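MUTM (fpg) protein (PDB 1EE8) belongs to the MutM (Fpg) family, whose members combine an N-terminal beta-rich domain, a helical H2TH domain and a C-terminal zinc finger. Local coordinates at residues L3-T8 and G205-S210; R23-R28 and A84-E89; E128-P133 and R189-L194. All blocks are in the same frame, centred on the assembly; numbering follows the deposited sequence.

Interaction 1 of 3, residues L3-T8 and G205-S210; sequences LPEVET and GGSTLS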
# COMPACT_ATOMS: atom_id res chain seq x y z
N LEU A 3 21.33 -2.05 19.29
CA LEU A 3 22.01 -1.15 18.36
C LEU A 3 23.18 -1.79 17.60
O LEU A 3 23.26 -1.68 16.38
CB LEU A 3 22.48 0.11 19.09
CG LEU A 3 23.11 1.23 18.24
CD1 LEU A 3 23.04 2.54 18.98
CD2 LEU A 3 24.57 0.88 17.90
N PRO A 4 24.09 -2.46 18.32
CA PRO A 4 25.23 -3.07 17.62
C PRO A 4 24.87 -4.13 16.56
O PRO A 4 25.44 -4.15 15.48
CB PRO A 4 26.07 -3.64 18.76
CG PRO A 4 25.77 -2.70 19.91
CD PRO A 4 24.27 -2.54 19.78
N GLU A 5 23.92 -5.01 16.88
CA GLU A 5 23.50 -6.04 15.93
C GLU A 5 22.75 -5.44 14.74
O GLU A 5 22.96 -5.84 13.60
CB GLU A 5 22.60 -7.08 16.62
CG GLU A 5 23.30 -7.92 17.69
CD GLU A 5 23.75 -7.09 18.88
OE1 GLU A 5 24.87 -7.33 19.38
OE2 GLU A 5 22.98 -6.21 19.33
N VAL A 6 21.88 -4.48 15.02
CA VAL A 6 21.10 -3.85 13.96
C VAL A 6 22.00 -3.05 13.04
O VAL A 6 21.84 -3.07 11.82
CB VAL A 6 20.00 -2.94 14.56
CG1 VAL A 6 19.17 -2.31 13.44
CG2 VAL A 6 19.10 -3.77 15.48
N GLU A 7 22.97 -2.35 13.62
CA GLU A 7 23.91 -1.55 12.83
C GLU A 7 24.73 -2.48 11.95
O GLU A 7 24.99 -2.18 10.79
CB GLU A 7 24.83 -0.75 13.75
CG GLU A 7 25.81 0.18 13.03
CD GLU A 7 25.13 1.18 12.09
OE1 GLU A 7 24.11 1.79 12.49
OE2 GLU A 7 25.64 1.38 10.97
N THR A 8 25.15 -3.62 12.51
CA THR A 8 25.92 -4.57 11.73
C THR A 8 25.09 -5.07 10.55
O THR A 8 25.60 -5.28 9.46
CB THR A 8 26.37 -5.77 12.59
OG1 THR A 8 27.24 -5.30 13.63
CG2 THR A 8 27.13 -6.78 11.74
N GLY A 205 31.01 -6.59 15.10
CA GLY A 205 29.81 -7.14 14.48
C GLY A 205 28.69 -7.66 15.36
O GLY A 205 27.98 -8.60 14.98
N GLY A 206 28.49 -7.04 16.52
CA GLY A 206 27.42 -7.48 17.40
C GLY A 206 27.76 -8.69 18.26
O GLY A 206 28.86 -9.25 18.15
N SER A 207 26.82 -9.10 19.10
CA SER A 207 27.02 -10.22 20.01
C SER A 207 26.18 -11.45 19.73
O SER A 207 24.94 -11.39 19.66
CB SER A 207 26.75 -9.78 21.45
OG SER A 207 27.65 -8.76 21.86
N THR A 208 26.85 -12.59 19.57
CA THR A 208 26.15 -13.84 19.35
C THR A 208 26.22 -14.57 20.68
O THR A 208 27.28 -15.03 21.10
CB THR A 208 26.82 -14.68 18.25
OG1 THR A 208 26.69 -14.00 17.00
CG2 THR A 208 26.16 -16.05 18.16
N LEU A 209 25.08 -14.66 21.35
CA LEU A 209 24.98 -15.30 22.65
C LEU A 209 25.08 -16.82 22.58
O LEU A 209 25.51 -17.40 21.58
CB LEU A 209 23.66 -14.90 23.32
CG LEU A 209 23.40 -13.39 23.40
CD1 LEU A 209 22.09 -13.13 24.12
CD2 LEU A 209 24.55 -12.70 24.11
N SER A 210 24.68 -17.47 23.67
CA SER A 210 24.73 -18.92 23.77
C SER A 210 23.67 -19.55 22.87
O SER A 210 23.93 -20.53 22.18
CB SER A 210 24.50 -19.35 25.22
OG SER A 210 24.65 -20.75 25.36

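Interaction 2 of 3, residues R23-R28 and A84-E89; sequences RQVVHR and AALVLE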
# COMPACT_ATOMS: atom_id res chain seq x y z
N ARG A 23 11.26 -5.87 -5.60
CA ARG A 23 10.12 -6.34 -6.40
C ARG A 23 8.92 -6.75 -5.56
O ARG A 23 7.78 -6.47 -5.91
CB ARG A 23 10.55 -7.52 -7.28
CG ARG A 23 11.61 -7.17 -8.32
CD ARG A 23 12.03 -8.40 -9.10
NE ARG A 23 12.86 -8.05 -10.26
CZ ARG A 23 13.52 -8.94 -11.00
NH1 ARG A 23 13.47 -10.23 -10.71
NH2 ARG A 23 14.24 -8.53 -12.04
N GLN A 24 9.18 -7.43 -4.45
CA GLN A 24 8.07 -7.85 -3.60
C GLN A 24 8.49 -8.22 -2.19
O GLN A 24 9.64 -8.53 -1.93
CB GLN A 24 7.33 -9.02 -4.26
CG GLN A 24 8.17 -9.89 -5.20
CD GLN A 24 7.38 -11.04 -5.83
OE1 GLN A 24 7.92 -11.81 -6.63
NE2 GLN A 24 6.11 -11.17 -5.46
N VAL A 25 7.52 -8.13 -1.28
CA VAL A 25 7.71 -8.49 0.11
C VAL A 25 6.73 -9.62 0.26
O VAL A 25 5.51 -9.41 0.32
CB VAL A 25 7.33 -7.35 1.07
CG1 VAL A 25 7.66 -7.76 2.51
CG2 VAL A 25 8.08 -6.08 0.70
N VAL A 26 7.26 -10.83 0.32
CA VAL A 26 6.43 -12.01 0.40
C VAL A 26 6.19 -12.51 1.82
O VAL A 26 7.12 -12.69 2.60
CB VAL A 26 7.06 -13.15 -0.44
CG1 VAL A 26 6.09 -14.32 -0.57
CG2 VAL A 26 7.44 -12.61 -1.81
N HIS A 27 4.92 -12.74 2.14
CA HIS A 27 4.54 -13.25 3.44
C HIS A 27 3.04 -13.51 3.44
O HIS A 27 2.34 -13.19 2.48
CB HIS A 27 4.87 -12.25 4.55
CG HIS A 27 3.93 -11.08 4.60
ND1 HIS A 27 4.21 -9.88 3.99
CD2 HIS A 27 2.70 -10.95 5.14
CE1 HIS A 27 3.19 -9.06 4.14
NE2 HIS A 27 2.25 -9.69 4.84
N ARG A 28 2.56 -14.10 4.52
CA ARG A 28 1.13 -14.33 4.67
C ARG A 28 0.75 -14.09 6.13
O ARG A 28 0.10 -14.90 6.78
CB ARG A 28 0.73 -15.73 4.20
CG ARG A 28 1.35 -16.91 4.91
CD ARG A 28 1.04 -18.16 4.09
NE ARG A 28 1.24 -19.43 4.79
CZ ARG A 28 2.33 -19.77 5.46
NH1 ARG A 28 3.36 -18.92 5.55
NH2 ARG A 28 2.41 -20.96 6.05
N ALA A 84 9.15 -13.98 6.11
CA ALA A 84 8.91 -13.12 4.97
C ALA A 84 10.16 -13.06 4.11
O ALA A 84 11.24 -13.43 4.55
CB ALA A 84 8.54 -11.72 5.43
N ALA A 85 10.01 -12.61 2.87
CA ALA A 85 11.15 -12.50 1.99
C ALA A 85 11.07 -11.21 1.20
O ALA A 85 10.01 -10.87 0.67
CB ALA A 85 11.20 -13.70 1.04
N LEU A 86 12.18 -10.48 1.14
CA LEU A 86 12.26 -9.25 0.37
C LEU A 86 12.93 -9.70 -0.92
O LEU A 86 14.13 -9.96 -0.95
CB LEU A 86 13.15 -8.23 1.09
CG LEU A 86 12.49 -7.26 2.08
CD1 LEU A 86 11.38 -7.94 2.82
CD2 LEU A 86 13.54 -6.71 3.03
N VAL A 87 12.13 -9.81 -1.97
CA VAL A 87 12.63 -10.25 -3.27
C VAL A 87 13.16 -9.07 -4.07
O VAL A 87 12.39 -8.23 -4.53
CB VAL A 87 11.51 -10.95 -4.06
CG1 VAL A 87 12.03 -11.41 -5.40
CG2 VAL A 87 10.97 -12.12 -3.24
N LEU A 88 14.48 -9.00 -4.21
CA LEU A 88 15.14 -7.94 -4.97
C LEU A 88 15.44 -8.45 -6.37
O LEU A 88 15.38 -9.65 -6.63
CB LEU A 88 16.44 -7.53 -4.29
CG LEU A 88 16.36 -6.63 -3.06
CD1 LEU A 88 15.14 -6.94 -2.22
CD2 LEU A 88 17.64 -6.80 -2.27
N GLU A 89 15.79 -7.55 -7.27
CA GLU A 89 16.08 -7.97 -8.63
C GLU A 89 17.32 -8.86 -8.65
O GLU A 89 17.35 -9.86 -9.37
CB GLU A 89 16.25 -6.75 -9.55
CG GLU A 89 17.53 -5.95 -9.37
CD GLU A 89 17.57 -4.71 -10.26
OE1 GLU A 89 16.84 -3.73 -9.97
OE2 GLU A 89 18.33 -4.71 -11.26

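Interaction 3 of 3, residues E128-P133 and R189-L194; sequences EAFAFP and RLYRAL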
# COMPACT_ATOMS: atom_id res chain seq x y z
N GLU A 128 27.12 12.84 17.45
CA GLU A 128 27.49 14.10 18.07
C GLU A 128 26.31 14.64 18.87
O GLU A 128 26.47 15.44 19.79
CB GLU A 128 27.88 15.10 16.98
CG GLU A 128 29.01 14.61 16.08
CD GLU A 128 28.72 14.80 14.60
OE1 GLU A 128 29.59 14.45 13.78
OE2 GLU A 128 27.61 15.28 14.26
N ALA A 129 25.12 14.16 18.53
CA ALA A 129 23.89 14.58 19.19
C ALA A 129 23.74 14.00 20.60
O ALA A 129 23.03 14.57 21.43
CB ALA A 129 22.68 14.18 18.34
N PHE A 130 24.40 12.88 20.86
CA PHE A 130 24.33 12.27 22.19
C PHE A 130 25.30 13.07 23.06
O PHE A 130 26.52 12.84 23.02
CB PHE A 130 24.77 10.81 22.13
CG PHE A 130 24.62 10.07 23.44
CD1 PHE A 130 25.64 9.26 23.91
CD2 PHE A 130 23.46 10.20 24.19
CE1 PHE A 130 25.51 8.58 25.12
CE2 PHE A 130 23.32 9.52 25.40
CZ PHE A 130 24.35 8.71 25.86
N ALA A 131 24.76 14.01 23.85
CA ALA A 131 25.56 14.88 24.71
C ALA A 131 25.38 14.62 26.20
O ALA A 131 24.30 14.26 26.66
CB ALA A 131 25.24 16.34 24.39
N PHE A 132 26.45 14.85 26.95
CA PHE A 132 26.45 14.62 28.39
C PHE A 132 25.46 15.47 29.20
O PHE A 132 24.79 14.95 30.11
CB PHE A 132 27.86 14.79 28.95
CG PHE A 132 27.97 14.51 30.42
CD1 PHE A 132 28.04 15.55 31.34
CD2 PHE A 132 27.92 13.20 30.89
CE1 PHE A 132 28.05 15.30 32.70
CE2 PHE A 132 27.94 12.94 32.26
CZ PHE A 132 28.00 13.99 33.17
N PRO A 133 25.36 16.77 28.91
CA PRO A 133 24.42 17.61 29.66
C PRO A 133 23.01 17.02 29.67
O PRO A 133 22.41 16.83 30.74
CB PRO A 133 24.49 18.95 28.92
CG PRO A 133 25.93 18.99 28.48
CD PRO A 133 26.13 17.58 27.94
N ARG A 189 31.28 8.61 33.74
CA ARG A 189 31.85 7.29 33.50
C ARG A 189 30.87 6.43 32.70
O ARG A 189 31.25 5.75 31.76
CB ARG A 189 32.18 6.58 34.81
CG ARG A 189 33.39 7.11 35.54
CD ARG A 189 34.16 5.97 36.20
NE ARG A 189 33.35 5.21 37.15
CZ ARG A 189 33.03 5.64 38.37
NH1 ARG A 189 32.29 4.87 39.16
NH2 ARG A 189 33.46 6.82 38.80
N LEU A 190 29.60 6.48 33.10
CA LEU A 190 28.56 5.72 32.43
C LEU A 190 28.39 6.21 30.99
O LEU A 190 28.16 5.42 30.07
CB LEU A 190 27.25 5.84 33.20
CG LEU A 190 26.07 5.01 32.69
CD1 LEU A 190 26.51 3.57 32.47
CD2 LEU A 190 24.92 5.08 33.68
N TYR A 191 28.52 7.52 30.80
CA TYR A 191 28.39 8.14 29.49
C TYR A 191 29.47 7.62 28.56
O TYR A 191 29.20 7.22 27.43
CB TYR A 191 28.52 9.67 29.60
CG TYR A 191 28.54 10.41 28.28
CD1 TYR A 191 27.36 10.66 27.58
CD2 TYR A 191 29.74 10.86 27.73
CE1 TYR A 191 27.37 11.34 26.36
CE2 TYR A 191 29.77 11.54 26.52
CZ TYR A 191 28.58 11.78 25.84
OH TYR A 191 28.60 12.46 24.64
N ARG A 192 30.71 7.62 29.05
CA ARG A 192 31.85 7.17 28.27
C ARG A 192 31.83 5.65 28.03
O ARG A 192 32.09 5.18 26.92
CB ARG A 192 33.13 7.58 29.00
CG ARG A 192 34.42 7.22 28.30
CD ARG A 192 35.61 7.75 29.10
NE ARG A 192 36.87 7.13 28.69
CZ ARG A 192 38.04 7.36 29.28
NH1 ARG A 192 38.11 8.21 30.30
NH2 ARG A 192 39.13 6.75 28.85
N ALA A 193 31.53 4.90 29.09
CA ALA A 193 31.48 3.44 28.98
C ALA A 193 30.43 3.00 27.96
O ALA A 193 30.67 2.12 27.13
CB ALA A 193 31.18 2.84 30.34
N LEU A 194 29.26 3.61 28.04
CA LEU A 194 28.17 3.27 27.13
C LEU A 194 28.58 3.46 25.67
O LEU A 194 28.34 2.60 24.83
CB LEU A 194 26.96 4.15 27.44
CG LEU A 194 25.62 3.78 26.81
CD1 LEU A 194 25.31 2.31 27.04
CD2 LEU A 194 24.53 4.65 27.43

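Interaction 1 of 3, residues L3-T8 and G205-S210
E5 and S207 form the one hydrogen bond that joins segment 3-8, at the start of helix 3-17, to the loop 205-210. The backbone N of S207 donates to E5 OE1 at 2.6 Å, with 156° at the hydrogen, E5 OE1 accepting through its anti lone pair, directed away from the other carboxylate oxygen. E5 CG lies beside its own backbone N, and the chain bends at chi2 (65°), which curls the carboxylate back toward the loop. The same oxygen is also hydrogen-bonded to Y163 OH, a hydroxyl that in addition bonds S207 OG; E5 OE2 takes the N-H of E2. Both carboxylate oxygens are therefore committed, a buried arrangement that should fix the rotation of the group.

A second polar feature stays within the helix. T8 OG1 donates to P4 O at 2.8 Å, and T8 N reaches that same carbonyl from the opposite face of its plane, so one oxygen is gripped twice by one residue. The hydroxyl is thereby held against the loop.

The remaining contacts are van der Waals ones with glycine backbone. T8 OG1 rests 3.3 Å from G205 C, while T8 CG2, anti to the backbone N, passes 3.8 Å from G205 O. E5 OE1 comes within 3.2 Å of G206 CA, and P4 CB lies 4.3 Å from that CA.

Two helices and a strand flank the junction. G205, with positive phi, is the C-prime residue of the Schellman motif that ends helix 184-203, whose L198 and A201 receive P4. Helix 161-170 supplies Y163, and elsewhere on helix 3-17, L3 and V6 touch R49 of strand 42-50.

Interaction 2 of 3, residues R23-R28 and A84-E89
The guanidinium of R23 is the flat group of this contact, and E89 covers one of its faces with backbone rather than with its acid: E89 CA sits 3.5 Å above the guanidinium plane, over its centre. E89 CB approaches R23 NH2 at 3.7 Å. The two side chains cross at about a right angle, and although carboxylate and guanidinium planes are only 17° apart, the charged ends do not meet; E89 OE1 instead bonds T21 OG1. R23 runs extended from CG to NE, which carries its planar end along the sheet as far as E89. At the other end of the contact the ring of H27 turns away to meet Y33 edge-to-face, so that H27 touches A84 through its CB.

Between these ends the strands pair antiparallel. V26 N donates to A85 O at 2.8 Å, and A85 N donates back to V26 O at 2.9 Å. V87 N closes on Q24 O at 2.8 Å. The reverse bonds are weak: R23 N and Q24 N share V87 O, the first with only 127° at its hydrogen.

Side chains alternate between two faces. V25 CG1 lies beside L86 CD1, 3.7 Å apart, on the buried face. On the other, Q24, V26, A85 and V87 gather: Q24 runs alongside V87, whose CG2 reaches V26 CG2 at 3.8 Å.

Strand 21-26 lies between strands 42-50 and 82-88, and the last of these pairs onward with strand 92-96. Two residues facing one, R23 and Q24 against V87, make this a classic beta bulge in an antiparallel part of the mixed sheet of the N-terminal Fpg domain.

Interaction 3 of 3, residues E128-P133 and R189-L194
Y191 OH donates to F130 O at 2.7 Å, the one hydrogen bond between segments 128-133 and 189-194. The carbonyl oxygen lies in the plane of the tyrosine ring, at its edge, whereas the hydroxyl is tilted 27° from the carbonyl plane. R195 NH1 adds a weak bond to the same hydroxyl. Y191 carries its CG anti to the backbone N (chi1 174°), which sends the ring straight off the helix toward the loop and lets its far end reach that carbonyl.

Two phenylalanines meet the ring from opposite sides of its plane, and they do so differently. F130 lies near parallel but slid past it: the ring centroids of F130 and Y191 are 5.0 Å apart, so overlap is slight, and Y191 CE1 stands over the rim of one face of F130, 3.6 Å from F130 CE1. Beyond this pair F130 CZ is 4.4 Å from L194 CD2, about one helical turn along from Y191.

F132 instead meets Y191 in a T-shaped stack, the planes at 81°, with its edge toward the tyrosine face. Its CB makes a CH-pi contact almost straight above the ring centre, 4.2 Å from the Y191 centroid, and F132 CD2 reaches back to Y191 CB at 3.8 Å. The phenol is thus held by a polar bond at its hydroxyl, by F132 over one face and by F130 slid past it on the other side.

A131 occupies the N-cap position of helix 132-140, so the cluster forms exactly where that helix begins. F132 also meets F136 a turn later and packs on E184, A187 and R188, while F130 touches P123 and R195. On the same helix 184-203, L194 additionally contacts A167 of helix 161-170, joining three helices of the H2TH region.

The three contacts illustrate how a multidomain chain divides its work between joining domains and building each one. Interaction 1 closes a long loop of chain within which interactions 2 and 3 both fall, linking helix 3-17 to the loop that follows helix 184-203. Interaction 3 uses that same helix 184-203, its nearest atoms about 8 Å from interaction 1. Interaction 2 lies in the sheet reached through strand 21-26, which follows helix 3-17; its nearest atoms are about 13 Å from interaction 1. Interactions 2 and 3, on opposite sides of the chain's centre, have centres about 39 Å apart. The zinc ion, bound by C238, C241, C258 and C261, belongs to none of them.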